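Local coordinates for protein CRISPR-associated endoribonuclease Cas6 1 (Methanocaldococcus jannaschii DSM 2661, PDB 5YI6) that probably cleaves CRISPR transcripts as a metal-independent endoribonuclease, producing the crRNAs that guide adaptive immunity against viruses and plasmids, at residues Leu162-Tyr174 against Leu217-Asn230. Residues are numbered along the deposited sequence; the frame is centred on the assembly and turned at random.
With PO4 (phosphate ion), chain K.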
loop_
_atom_site.group_PDB
_atom_site.type_symbol
_atom_site.label_atom_id
_atom_site.label_comp_id
_atom_site.label_asym_id
_atom_site.label_seq_id
_atom_site.Cartn_x
_atom_site.Cartn_y
_atom_site.Cartn_z
ATOM N N LEU A 162 -11.663 -9.883 -6.029
ATOM C CA LEU A 162 -10.861 -9.469 -4.865
ATOM C C LEU A 162 -10.481 -10.683 -4.007
ATOM O O LEU A 162 -9.320 -10.831 -3.576
ATOM C CB LEU A 162 -11.639 -8.431 -4.036
ATOM C CG LEU A 162 -10.769 -7.754 -2.942
ATOM C CD1 LEU A 162 -9.724 -6.845 -3.643
ATOM C CD2 LEU A 162 -11.611 -6.945 -1.968
ATOM N N LYS A 163 -11.457 -11.571 -3.746
ATOM C CA LYS A 163 -11.156 -12.775 -2.963
ATOM C C LYS A 163 -10.130 -13.667 -3.669
ATOM O O LYS A 163 -9.184 -14.159 -3.050
ATOM C CB LYS A 163 -12.442 -13.558 -2.694
ATOM C CG LYS A 163 -13.392 -12.832 -1.698
ATOM C CD LYS A 163 -14.711 -13.568 -1.553
ATOM C CE LYS A 163 -14.486 -15.032 -1.255
ATOM N NZ LYS A 163 -15.783 -15.677 -0.956
ATOM N N ASN A 164 -10.331 -13.916 -4.956
ATOM C CA ASN A 164 -9.458 -14.837 -5.668
ATOM C C ASN A 164 -8.071 -14.256 -5.839
ATOM O O ASN A 164 -7.082 -14.996 -5.795
ATOM C CB ASN A 164 -10.059 -15.208 -7.012
ATOM C CG ASN A 164 -11.252 -16.124 -6.851
ATOM O OD1 ASN A 164 -11.286 -16.919 -5.906
ATOM N ND2 ASN A 164 -12.216 -16.045 -7.768
ATOM N N ASN A 165 -7.970 -12.943 -6.007
ATOM C CA ASN A 165 -6.652 -12.341 -6.005
ATOM C C ASN A 165 -5.932 -12.648 -4.692
ATOM O O ASN A 165 -4.758 -13.048 -4.698
ATOM C CB ASN A 165 -6.762 -10.825 -6.203
ATOM C CG ASN A 165 -5.453 -10.125 -5.887
ATOM O OD1 ASN A 165 -5.165 -9.805 -4.725
ATOM N ND2 ASN A 165 -4.643 -9.930 -6.907
ATOM N N LEU A 166 -6.631 -12.476 -3.549
ATOM C CA LEU A 166 -5.951 -12.696 -2.271
ATOM C C LEU A 166 -5.534 -14.152 -2.113
ATOM O O LEU A 166 -4.430 -14.441 -1.649
ATOM C CB LEU A 166 -6.838 -12.285 -1.086
ATOM C CG LEU A 166 -6.057 -12.118 0.240
ATOM C CD1 LEU A 166 -5.047 -10.985 0.087
ATOM C CD2 LEU A 166 -6.979 -11.880 1.433
ATOM N N LYS A 167 -6.413 -15.087 -2.497
ATOM C CA LYS A 167 -6.086 -16.505 -2.357
ATOM C C LYS A 167 -4.914 -16.893 -3.266
ATOM O O LYS A 167 -4.004 -17.632 -2.847
ATOM C CB LYS A 167 -7.327 -17.344 -2.669
ATOM C CG LYS A 167 -8.473 -17.121 -1.648
ATOM C CD LYS A 167 -9.757 -17.843 -2.087
ATOM C CE LYS A 167 -10.858 -17.762 -1.024
ATOM N NZ LYS A 167 -12.180 -18.308 -1.495
ATOM N N LYS A 168 -4.899 -16.378 -4.500
ATOM C CA LYS A 168 -3.776 -16.688 -5.388
ATOM C C LYS A 168 -2.466 -16.107 -4.867
ATOM O O LYS A 168 -1.416 -16.752 -4.957
ATOM C CB LYS A 168 -4.070 -16.164 -6.787
ATOM C CG LYS A 168 -5.178 -16.936 -7.503
ATOM C CD LYS A 168 -5.471 -16.319 -8.866
ATOM C CE LYS A 168 -6.771 -16.848 -9.461
ATOM N NZ LYS A 168 -7.354 -15.879 -10.442
ATOM N N LYS A 169 -2.501 -14.874 -4.348
ATOM C CA LYS A 169 -1.306 -14.263 -3.765
ATOM C C LYS A 169 -0.830 -15.036 -2.560
ATOM O O LYS A 169 0.377 -15.197 -2.361
ATOM C CB LYS A 169 -1.568 -12.787 -3.340
ATOM C CG LYS A 169 -1.632 -11.808 -4.460
ATOM C CD LYS A 169 -1.539 -10.329 -3.899
ATOM C CE LYS A 169 -2.475 -10.127 -2.693
ATOM N NZ LYS A 169 -3.033 -8.705 -2.706
ATOM N N TYR A 170 -1.772 -15.513 -1.726
ATOM C CA TYR A 170 -1.410 -16.344 -0.586
ATOM C C TYR A 170 -0.608 -17.568 -1.055
ATOM O O TYR A 170 0.449 -17.882 -0.497
ATOM C CB TYR A 170 -2.670 -16.793 0.168
ATOM C CG TYR A 170 -2.383 -17.610 1.381
ATOM C CD1 TYR A 170 -2.398 -17.035 2.646
ATOM C CD2 TYR A 170 -2.090 -18.981 1.277
ATOM C CE1 TYR A 170 -2.131 -17.779 3.769
ATOM C CE2 TYR A 170 -1.814 -19.722 2.385
ATOM C CZ TYR A 170 -1.836 -19.121 3.634
ATOM O OH TYR A 170 -1.553 -19.856 4.759
ATOM N N GLU A 171 -1.120 -18.270 -2.068
ATOM C CA GLU A 171 -0.405 -19.450 -2.552
ATOM C C GLU A 171 0.928 -19.066 -3.178
ATOM O O GLU A 171 1.909 -19.809 -3.049
ATOM C CB GLU A 171 -1.259 -20.244 -3.560
ATOM C CG GLU A 171 -2.529 -20.743 -2.920
ATOM C CD GLU A 171 -3.285 -21.760 -3.764
ATOM O OE1 GLU A 171 -3.000 -21.895 -4.982
ATOM O OE2 GLU A 171 -4.179 -22.402 -3.181
ATOM N N ALA A 172 0.984 -17.923 -3.871
ATOM C CA ALA A 172 2.240 -17.514 -4.506
ATOM C C ALA A 172 3.282 -17.148 -3.468
ATOM O O ALA A 172 4.477 -17.418 -3.660
ATOM C CB ALA A 172 2.021 -16.335 -5.462
ATOM N N PHE A 173 2.863 -16.543 -2.352
ATOM C CA PHE A 173 3.843 -16.147 -1.331
ATOM C C PHE A 173 4.277 -17.323 -0.473
ATOM O O PHE A 173 5.475 -17.495 -0.213
ATOM C CB PHE A 173 3.293 -15.063 -0.404
ATOM C CG PHE A 173 4.257 -14.680 0.673
ATOM C CD1 PHE A 173 5.372 -13.912 0.353
ATOM C CD2 PHE A 173 4.080 -15.095 1.984
ATOM C CE1 PHE A 173 6.307 -13.546 1.345
ATOM C CE2 PHE A 173 5.004 -14.738 2.992
ATOM C CZ PHE A 173 6.119 -13.944 2.663
ATOM N N TYR A 174 3.310 -18.129 0.004
ATOM C CA TYR A 174 3.627 -19.189 0.950
ATOM C C TYR A 174 4.006 -20.502 0.275
ATOM O O TYR A 174 4.586 -21.361 0.951
ATOM C CB TYR A 174 2.434 -19.462 1.899
ATOM C CG TYR A 174 2.311 -18.376 2.945
ATOM C CD1 TYR A 174 3.304 -18.216 3.909
ATOM C CD2 TYR A 174 1.231 -17.492 2.942
ATOM C CE1 TYR A 174 3.224 -17.207 4.868
ATOM C CE2 TYR A 174 1.139 -16.475 3.915
ATOM C CZ TYR A 174 2.145 -16.339 4.847
ATOM O OH TYR A 174 2.103 -15.347 5.823
ATOM N N LEU A 217 -6.118 -15.790 6.677
ATOM C CA LEU A 217 -6.211 -15.244 5.328
ATOM C C LEU A 217 -6.437 -13.730 5.363
ATOM O O LEU A 217 -5.864 -12.987 4.557
ATOM C CB LEU A 217 -7.325 -15.942 4.554
ATOM C CG LEU A 217 -7.556 -15.503 3.102
ATOM C CD1 LEU A 217 -6.265 -15.571 2.280
ATOM C CD2 LEU A 217 -8.642 -16.367 2.453
ATOM N N ILE A 218 -7.328 -13.264 6.239
ATOM C CA ILE A 218 -7.524 -11.813 6.364
ATOM C C ILE A 218 -6.223 -11.130 6.766
ATOM O O ILE A 218 -5.878 -10.060 6.244
ATOM C CB ILE A 218 -8.664 -11.523 7.366
ATOM C CG1 ILE A 218 -9.985 -12.098 6.818
ATOM C CG2 ILE A 218 -8.784 -10.007 7.620
ATOM C CD1 ILE A 218 -11.129 -12.102 7.868
ATOM N N LYS A 219 -5.474 -11.747 7.689
ATOM C CA LYS A 219 -4.199 -11.222 8.162
ATOM C C LYS A 219 -3.192 -11.126 7.025
ATOM O O LYS A 219 -2.394 -10.180 6.965
ATOM C CB LYS A 219 -3.666 -12.134 9.270
ATOM C CG LYS A 219 -2.254 -11.875 9.692
ATOM C CD LYS A 219 -1.821 -12.798 10.830
ATOM C CE LYS A 219 -0.393 -12.483 11.258
ATOM N NZ LYS A 219 0.613 -12.700 10.179
ATOM N N PHE A 220 -3.209 -12.106 6.111
ATOM C CA PHE A 220 -2.364 -11.985 4.927
ATOM C C PHE A 220 -2.761 -10.782 4.071
ATOM O O PHE A 220 -1.895 -10.044 3.607
ATOM C CB PHE A 220 -2.424 -13.276 4.099
ATOM C CG PHE A 220 -1.630 -13.219 2.839
ATOM C CD1 PHE A 220 -0.245 -13.337 2.872
ATOM C CD2 PHE A 220 -2.293 -13.078 1.591
ATOM C CE1 PHE A 220 0.516 -13.290 1.667
ATOM C CE2 PHE A 220 -1.548 -13.022 0.376
ATOM C CZ PHE A 220 -0.146 -13.153 0.423
ATOM N N GLY A 221 -4.058 -10.564 3.844
ATOM C CA GLY A 221 -4.451 -9.344 3.125
ATOM C C GLY A 221 -4.068 -8.074 3.885
ATOM O O GLY A 221 -3.677 -7.065 3.293
ATOM N N TYR A 222 -4.144 -8.128 5.207
ATOM C CA TYR A 222 -3.788 -6.977 6.030
ATOM C C TYR A 222 -2.321 -6.598 5.851
ATOM O O TYR A 222 -1.981 -5.414 5.807
ATOM C CB TYR A 222 -4.101 -7.295 7.492
ATOM C CG TYR A 222 -4.147 -6.056 8.358
ATOM C CD1 TYR A 222 -5.295 -5.264 8.389
ATOM C CD2 TYR A 222 -3.055 -5.692 9.127
ATOM C CE1 TYR A 222 -5.345 -4.090 9.207
ATOM C CE2 TYR A 222 -3.080 -4.543 9.959
ATOM C CZ TYR A 222 -4.237 -3.744 9.960
ATOM O OH TYR A 222 -4.303 -2.620 10.757
ATOM N N GLU A 223 -1.425 -7.582 5.761
ATOM C CA GLU A 223 -0.010 -7.200 5.651
ATOM C C GLU A 223 0.524 -7.185 4.212
ATOM O O GLU A 223 1.489 -6.481 3.928
ATOM C CB GLU A 223 0.846 -8.048 6.587
ATOM C CG GLU A 223 0.431 -7.839 8.113
ATOM C CD GLU A 223 0.489 -6.349 8.712
ATOM O OE1 GLU A 223 0.354 -5.322 8.006
ATOM O OE2 GLU A 223 0.649 -6.205 9.950
ATOM N N CYS A 224 -0.087 -7.906 3.295
ATOM C CA CYS A 224 0.356 -7.898 1.900
ATOM C C CYS A 224 -0.352 -6.831 1.072
ATOM O O CYS A 224 0.199 -6.359 0.067
ATOM C CB CYS A 224 0.086 -9.264 1.253
ATOM S SG CYS A 224 0.869 -9.460 -0.414
ATOM N N GLY A 225 -1.548 -6.451 1.479
ATOM C CA GLY A 225 -2.417 -5.577 0.719
ATOM C C GLY A 225 -3.515 -6.381 0.033
ATOM O O GLY A 225 -3.376 -7.581 -0.221
ATOM N N PHE A 226 -4.630 -5.714 -0.238
ATOM C CA PHE A 226 -5.731 -6.248 -1.021
ATOM C C PHE A 226 -5.571 -5.814 -2.475
ATOM O O PHE A 226 -4.953 -4.790 -2.777
ATOM C CB PHE A 226 -7.093 -5.774 -0.447
ATOM C CG PHE A 226 -7.468 -6.461 0.844
ATOM C CD1 PHE A 226 -8.292 -7.596 0.815
ATOM C CD2 PHE A 226 -6.959 -6.027 2.064
ATOM C CE1 PHE A 226 -8.635 -8.257 1.973
ATOM C CE2 PHE A 226 -7.274 -6.676 3.249
ATOM C CZ PHE A 226 -8.110 -7.808 3.221
ATOM N N GLY A 227 -6.109 -6.628 -3.400
ATOM C CA GLY A 227 -6.025 -6.185 -4.795
ATOM C C GLY A 227 -4.620 -6.313 -5.369
ATOM O O GLY A 227 -3.745 -6.941 -4.800
ATOM N N GLU A 228 -4.405 -5.630 -6.495
ATOM C CA GLU A 228 -3.193 -5.767 -7.292
ATOM C C GLU A 228 -2.253 -4.575 -7.111
ATOM O O GLU A 228 -2.597 -3.583 -6.476
ATOM C CB GLU A 228 -3.550 -5.927 -8.776
ATOM C CG GLU A 228 -4.394 -7.142 -9.025
ATOM C CD GLU A 228 -4.895 -7.176 -10.460
ATOM O OE1 GLU A 228 -4.054 -7.315 -11.372
ATOM O OE2 GLU A 228 -6.098 -7.051 -10.673
ATOM N N LYS A 229 -1.054 -4.704 -7.685
ATOM C CA LYS A 229 -0.007 -3.663 -7.633
ATOM C C LYS A 229 0.328 -3.273 -6.194
ATOM O O LYS A 229 0.615 -2.097 -5.896
ATOM C CB LYS A 229 -0.405 -2.414 -8.425
ATOM C CG LYS A 229 -0.610 -2.698 -9.960
ATOM C CD LYS A 229 0.572 -3.502 -10.524
ATOM C CE LYS A 229 0.523 -3.619 -12.057
ATOM N NZ LYS A 229 1.388 -4.737 -12.535
ATOM N N ASN A 230 0.290 -4.249 -5.287
ATOM C CA ASN A 230 0.623 -3.923 -3.890
ATOM C C ASN A 230 1.987 -3.248 -3.778
ATOM O O ASN A 230 2.159 -2.279 -3.014
ATOM C CB ASN A 230 0.614 -5.192 -3.037
ATOM C CG ASN A 230 -0.765 -5.841 -2.961
ATOM O OD1 ASN A 230 -0.877 -7.064 -3.042
ATOM N ND2 ASN A 230 -1.841 -5.007 -2.862
HETATM P P PO4 K . -0.494 -7.690 -10.516
HETATM O O1 PO4 K . -1.303 -8.953 -10.266
HETATM O O2 PO4 K . -1.290 -6.746 -11.404
HETATM O O3 PO4 K . 0.800 -8.053 -11.217
HETATM O O4 PO4 K . -0.137 -7.045 -9.185
HETATM O O HOH W 1 -7.006 -9.191 -2.984
#
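Lys169 drives its ammonium group into the glycine-rich loop after helix 215-224, where NZ donates to Gly225 O at 2.7 Å, Gly227 O at 2.8 Å and Asn230 OD1 at 2.7 Å. The Asn230 oxygen receives it in plane on a lone pair, whereas the donor stands 49° above the Gly225 carbonyl plane. Bends at chi3 (-46°) and chi4 turn NZ into this ring of oxygens. Asn165 OD1, one helical turn back, is a fourth acceptor for three N-H groups, so at least one hydrogen must be shared. A water ties Asn165 OD1 and Leu162 O to Gly227 N.

Beyond the loop the two helices cross almost perpendicularly, at 86°. Phe220 is a knob among Leu166, Lys169, Tyr170 and Tyr174; Tyr170 points its ring edge at one Phe220 face, centroids 5.4 Å apart, and Cys224 CB sits over the rim of the opposite face. Leu166 slips CD1 against Gly221 CA at 3.5 Å, while its CD2 meets Leu217 CD1 and the Phe226 ring. Phe182 of strand 182-195 touches Leu166 and Leu217, seating the helix pair on the sheet.

A single ammonium group thus probably offsets repulsion among clustered backbone and amide oxygens, fixing the glycine-rich loop characteristic of Cas6 proteins on the C-terminal ferredoxin-like domain, close to Lys53, the probable transition-state stabiliser.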